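PDB 3QP9: type I polyketide synthase PikAII, which carries a C2-type ketoreductase domain that probably epimerises the alpha-substituent of a carrier-bound beta-keto polyketide intermediate without reducing the keto group. Local coordinates for residues 373-385 / 421-434. Sequence-based numbering, arbitrary orientation.
Sequences KATAALHLDRLLR and FLDALAGQHRADGP
D381 and R430 reach toward each other from opposite directions and join in a short, bent salt bridge, R430 NE lying 2.5 Å from D381 OD2. With CG anti to the backbone N (chi1 174°), the carboxylate swings out to R430 and is met on its syn side, somewhat out of plane; the guanidinium plane stands 82° from its own. R385, one helical turn on, folds back through a bend at chi3 and brings NE over the carboxylate plane, 3.3 Å from D381 OD1. One aspartate thus ties two arginines, probably offsetting their like charges. NH1 and NH2 of R430 both bond to L425 O, so the extended arginine links the last turn of helix 413-426 to helix 363-386. Toward the start of both segments, the helices, 23° from parallel, pack with A374 and A377 receiving F421 and L422: A374 CB sits 3.6 Å from F421 CD2, and L422 CD2 rests 3.5 Å from A377 CB. L378 CD1 approaches the ring edge at F421 CZ. Beyond R430, the cis-proline P434 lays CG against L384 CB (3.8 Å). In this Rossmann fold, A377 and L384 also touch strand 343-348, D381 and R430 strand 435-441, and F421 helix 170-185.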
loop_
_atom_site.group_PDB
_atom_site.type_symbol
_atom_site.label_atom_id
_atom_site.label_comp_id
_atom_site.label_asym_id
_atom_site.label_seq_id
_atom_site.Cartn_x
_atom_site.Cartn_y
_atom_site.Cartn_z
ATOM N N LYS A 373 10.958 -1.764 -1.386
ATOM C CA LYS A 373 9.973 -2.034 -0.333
ATOM C C LYS A 373 9.224 -3.344 -0.550
ATOM O O LYS A 373 8.852 -4.062 0.401
ATOM C CB LYS A 373 8.970 -0.886 -0.131
ATOM C CG LYS A 373 9.452 0.389 0.545
ATOM C CD LYS A 373 10.334 0.209 1.776
ATOM C CE LYS A 373 9.610 0.444 3.073
ATOM N NZ LYS A 373 10.568 0.491 4.219
ATOM N N ALA A 374 9.054 -3.695 -1.795
ATOM C CA ALA A 374 8.160 -4.816 -2.142
ATOM C C ALA A 374 8.711 -6.044 -2.863
ATOM O O ALA A 374 8.092 -7.109 -2.792
ATOM C CB ALA A 374 6.973 -4.266 -2.943
ATOM N N THR A 375 9.788 -5.938 -3.609
ATOM C CA THR A 375 10.251 -7.102 -4.439
ATOM C C THR A 375 10.711 -8.323 -3.614
ATOM O O THR A 375 10.413 -9.533 -3.974
ATOM C CB THR A 375 11.359 -6.685 -5.428
ATOM O OG1 THR A 375 10.754 -5.785 -6.387
ATOM C CG2 THR A 375 11.935 -7.914 -6.181
ATOM N N ALA A 376 11.466 -8.048 -2.561
ATOM C CA ALA A 376 11.842 -9.177 -1.687
ATOM C C ALA A 376 10.627 -9.897 -1.063
ATOM O O ALA A 376 10.590 -11.126 -0.902
ATOM C CB ALA A 376 12.874 -8.715 -0.654
ATOM N N ALA A 377 9.598 -9.120 -0.694
ATOM C CA ALA A 377 8.415 -9.661 -0.090
ATOM C C ALA A 377 7.686 -10.451 -1.127
ATOM O O ALA A 377 7.173 -11.516 -0.810
ATOM C CB ALA A 377 7.511 -8.513 0.510
ATOM N N LEU A 378 7.726 -9.966 -2.371
ATOM C CA LEU A 378 7.145 -10.723 -3.498
ATOM C C LEU A 378 7.768 -12.090 -3.609
ATOM O O LEU A 378 7.029 -13.086 -3.653
ATOM C CB LEU A 378 7.189 -9.948 -4.826
ATOM C CG LEU A 378 6.804 -10.777 -6.073
ATOM C CD1 LEU A 378 5.305 -10.866 -6.117
ATOM C CD2 LEU A 378 7.285 -10.062 -7.315
ATOM N N HIS A 379 9.104 -12.154 -3.560
ATOM C CA HIS A 379 9.790 -13.420 -3.685
ATOM C C HIS A 379 9.599 -14.309 -2.491
ATOM O O HIS A 379 9.412 -15.516 -2.648
ATOM C CB HIS A 379 11.300 -13.210 -3.887
ATOM C CG HIS A 379 11.629 -12.457 -5.119
ATOM N ND1 HIS A 379 12.687 -11.566 -5.197
ATOM C CD2 HIS A 379 11.017 -12.442 -6.324
ATOM C CE1 HIS A 379 12.730 -11.076 -6.424
ATOM N NE2 HIS A 379 11.703 -11.562 -7.111
ATOM N N LEU A 380 9.644 -13.718 -1.287
ATOM C CA LEU A 380 9.465 -14.548 -0.106
ATOM C C LEU A 380 8.070 -15.247 -0.110
ATOM O O LEU A 380 7.907 -16.426 0.280
ATOM C CB LEU A 380 9.645 -13.732 1.143
ATOM C CG LEU A 380 11.080 -13.310 1.432
ATOM C CD1 LEU A 380 11.001 -12.146 2.434
ATOM C CD2 LEU A 380 11.934 -14.484 2.024
ATOM N N ASP A 381 7.064 -14.467 -0.462
ATOM C CA ASP A 381 5.691 -14.972 -0.528
ATOM C C ASP A 381 5.618 -16.082 -1.588
ATOM O O ASP A 381 5.097 -17.214 -1.315
ATOM C CB ASP A 381 4.688 -13.799 -0.807
ATOM C CG ASP A 381 3.270 -14.313 -1.022
ATOM O OD1 ASP A 381 2.795 -14.355 -2.179
ATOM O OD2 ASP A 381 2.696 -14.819 -0.048
ATOM N N ARG A 382 6.142 -15.817 -2.785
ATOM C CA ARG A 382 6.188 -16.891 -3.815
ATOM C C ARG A 382 6.972 -18.167 -3.431
ATOM O O ARG A 382 6.412 -19.283 -3.471
ATOM C CB ARG A 382 6.651 -16.391 -5.184
ATOM C CG ARG A 382 6.619 -17.523 -6.217
ATOM C CD ARG A 382 6.780 -16.961 -7.628
ATOM N NE ARG A 382 8.111 -16.382 -7.912
ATOM C CZ ARG A 382 9.208 -17.097 -8.196
ATOM N NH1 ARG A 382 10.360 -16.487 -8.484
ATOM N NH2 ARG A 382 9.166 -18.424 -8.206
ATOM N N LEU A 383 8.236 -18.038 -3.048
ATOM C CA LEU A 383 9.016 -19.258 -2.673
ATOM C C LEU A 383 8.464 -20.039 -1.480
ATOM O O LEU A 383 8.564 -21.292 -1.438
ATOM C CB LEU A 383 10.491 -18.894 -2.436
ATOM C CG LEU A 383 11.078 -18.107 -3.616
ATOM C CD1 LEU A 383 12.336 -17.367 -3.153
ATOM C CD2 LEU A 383 11.354 -19.055 -4.812
ATOM N N LEU A 384 7.899 -19.321 -0.502
ATOM C CA LEU A 384 7.257 -19.961 0.658
ATOM C C LEU A 384 5.956 -20.639 0.281
ATOM O O LEU A 384 5.573 -21.641 0.903
ATOM C CB LEU A 384 6.979 -18.977 1.792
ATOM C CG LEU A 384 8.186 -18.362 2.537
ATOM C CD1 LEU A 384 7.782 -17.494 3.714
ATOM C CD2 LEU A 384 9.220 -19.435 2.970
ATOM N N ARG A 385 5.256 -20.051 -0.685
ATOM C CA ARG A 385 4.028 -20.617 -1.244
ATOM C C ARG A 385 4.447 -21.919 -1.926
ATOM O O ARG A 385 3.869 -22.977 -1.666
ATOM C CB ARG A 385 3.377 -19.598 -2.231
ATOM C CG ARG A 385 1.872 -19.234 -1.927
ATOM C CD ARG A 385 1.324 -17.863 -2.495
ATOM N NE ARG A 385 2.093 -17.234 -3.583
ATOM C CZ ARG A 385 2.238 -17.687 -4.843
ATOM N NH1 ARG A 385 1.689 -18.842 -5.251
ATOM N NH2 ARG A 385 2.972 -16.978 -5.701
ATOM N N PHE A 421 1.795 -2.363 -1.468
ATOM C CA PHE A 421 1.838 -3.696 -2.089
ATOM C C PHE A 421 1.896 -4.726 -1.002
ATOM O O PHE A 421 1.254 -5.861 -1.147
ATOM C CB PHE A 421 3.060 -3.857 -3.002
ATOM C CG PHE A 421 3.168 -5.214 -3.637
ATOM C CD1 PHE A 421 2.479 -5.484 -4.826
ATOM C CD2 PHE A 421 3.972 -6.210 -3.042
ATOM C CE1 PHE A 421 2.563 -6.740 -5.416
ATOM C CE2 PHE A 421 4.078 -7.399 -3.595
ATOM C CZ PHE A 421 3.384 -7.690 -4.826
ATOM N N LEU A 422 2.630 -4.400 0.096
ATOM C CA LEU A 422 2.680 -5.323 1.312
ATOM C C LEU A 422 1.336 -5.579 1.923
ATOM O O LEU A 422 0.949 -6.770 2.276
ATOM C CB LEU A 422 3.628 -4.739 2.379
ATOM C CG LEU A 422 4.980 -4.293 1.897
ATOM C CD1 LEU A 422 5.798 -3.777 3.049
ATOM C CD2 LEU A 422 5.728 -5.562 1.293
ATOM N N ASP A 423 0.573 -4.488 2.125
ATOM C CA ASP A 423 -0.753 -4.573 2.729
ATOM C C ASP A 423 -1.668 -5.376 1.796
ATOM O O ASP A 423 -2.442 -6.218 2.232
ATOM C CB ASP A 423 -1.368 -3.199 2.989
ATOM C CG ASP A 423 -0.599 -2.377 3.939
ATOM O OD1 ASP A 423 -0.621 -1.145 3.753
ATOM O OD2 ASP A 423 -0.121 -2.880 5.023
ATOM N N ALA A 424 -1.509 -5.228 0.497
ATOM C CA ALA A 424 -2.314 -6.074 -0.410
ATOM C C ALA A 424 -1.990 -7.536 -0.448
ATOM O O ALA A 424 -2.881 -8.333 -0.720
ATOM C CB ALA A 424 -2.222 -5.558 -1.871
ATOM N N LEU A 425 -0.698 -7.893 -0.382
ATOM C CA LEU A 425 -0.285 -9.319 -0.229
ATOM C C LEU A 425 -1.050 -9.915 0.913
ATOM O O LEU A 425 -1.520 -11.042 0.817
ATOM C CB LEU A 425 1.224 -9.428 -0.007
ATOM C CG LEU A 425 2.196 -9.251 -1.181
ATOM C CD1 LEU A 425 3.617 -9.415 -0.670
ATOM C CD2 LEU A 425 1.986 -10.274 -2.316
ATOM N N ALA A 426 -1.212 -9.176 2.023
ATOM C CA ALA A 426 -1.937 -9.717 3.160
ATOM C C ALA A 426 -3.426 -10.013 2.905
ATOM O O ALA A 426 -4.057 -10.823 3.613
ATOM C CB ALA A 426 -1.729 -8.848 4.382
ATOM N N GLY A 427 -4.005 -9.363 1.918
ATOM C CA GLY A 427 -5.384 -9.570 1.594
ATOM C C GLY A 427 -5.694 -10.618 0.508
ATOM O O GLY A 427 -6.859 -10.752 0.145
ATOM N N GLN A 428 -4.673 -11.292 -0.025
ATOM C CA GLN A 428 -4.746 -12.330 -1.072
ATOM C C GLN A 428 -5.095 -13.673 -0.418
ATOM O O GLN A 428 -4.695 -13.898 0.727
ATOM C CB GLN A 428 -3.384 -12.508 -1.724
ATOM C CG GLN A 428 -2.986 -11.415 -2.652
ATOM C CD GLN A 428 -1.975 -11.858 -3.680
ATOM O OE1 GLN A 428 -2.309 -12.197 -4.849
ATOM N NE2 GLN A 428 -0.731 -11.832 -3.279
ATOM N N HIS A 429 -5.817 -14.556 -1.099
ATOM C CA HIS A 429 -6.109 -15.869 -0.520
ATOM C C HIS A 429 -4.847 -16.753 -0.595
ATOM O O HIS A 429 -4.136 -16.799 -1.624
ATOM C CB HIS A 429 -7.244 -16.511 -1.317
ATOM C CG HIS A 429 -7.841 -17.743 -0.685
ATOM N ND1 HIS A 429 -9.195 -17.880 -0.463
ATOM C CD2 HIS A 429 -7.274 -18.903 -0.259
ATOM C CE1 HIS A 429 -9.434 -19.059 0.096
ATOM N NE2 HIS A 429 -8.283 -19.698 0.233
ATOM N N ARG A 430 -4.567 -17.497 0.456
ATOM C CA ARG A 430 -3.494 -18.497 0.318
ATOM C C ARG A 430 -3.947 -19.805 0.807
ATOM O O ARG A 430 -4.019 -19.993 2.030
ATOM C CB ARG A 430 -2.209 -18.082 1.065
ATOM C CG ARG A 430 -1.327 -17.116 0.233
ATOM C CD ARG A 430 -0.126 -16.532 1.037
ATOM N NE ARG A 430 0.271 -15.295 0.391
ATOM C CZ ARG A 430 -0.404 -14.132 0.494
ATOM N NH1 ARG A 430 -1.503 -14.018 1.290
ATOM N NH2 ARG A 430 0.044 -13.061 -0.171
ATOM N N ALA A 431 -4.180 -20.712 -0.158
ATOM C CA ALA A 431 -4.711 -22.051 0.076
ATOM C C ALA A 431 -3.871 -22.831 1.066
ATOM O O ALA A 431 -4.408 -23.589 1.886
ATOM C CB ALA A 431 -4.856 -22.838 -1.262
ATOM N N ASP A 432 -2.554 -22.673 1.006
ATOM C CA ASP A 432 -1.727 -23.518 1.893
ATOM C C ASP A 432 -0.770 -22.764 2.818
ATOM O O ASP A 432 -0.017 -23.384 3.576
ATOM C CB ASP A 432 -1.034 -24.672 1.116
ATOM C CG ASP A 432 -1.987 -25.887 0.880
ATOM O OD1 ASP A 432 -2.910 -25.770 0.058
ATOM O OD2 ASP A 432 -1.826 -26.940 1.537
ATOM N N GLY A 433 -0.817 -21.438 2.789
ATOM C CA GLY A 433 0.189 -20.642 3.508
ATOM C C GLY A 433 1.101 -20.031 2.463
ATOM O O GLY A 433 0.826 -20.197 1.275
ATOM N N PRO A 434 2.120 -19.250 2.875
ATOM C CA PRO A 434 2.323 -18.825 4.265
ATOM C C PRO A 434 1.152 -17.930 4.714
ATOM O O PRO A 434 0.455 -17.309 3.880
ATOM C CB PRO A 434 3.612 -17.989 4.176
ATOM C CG PRO A 434 3.662 -17.433 2.768
ATOM C CD PRO A 434 3.029 -18.554 1.937
#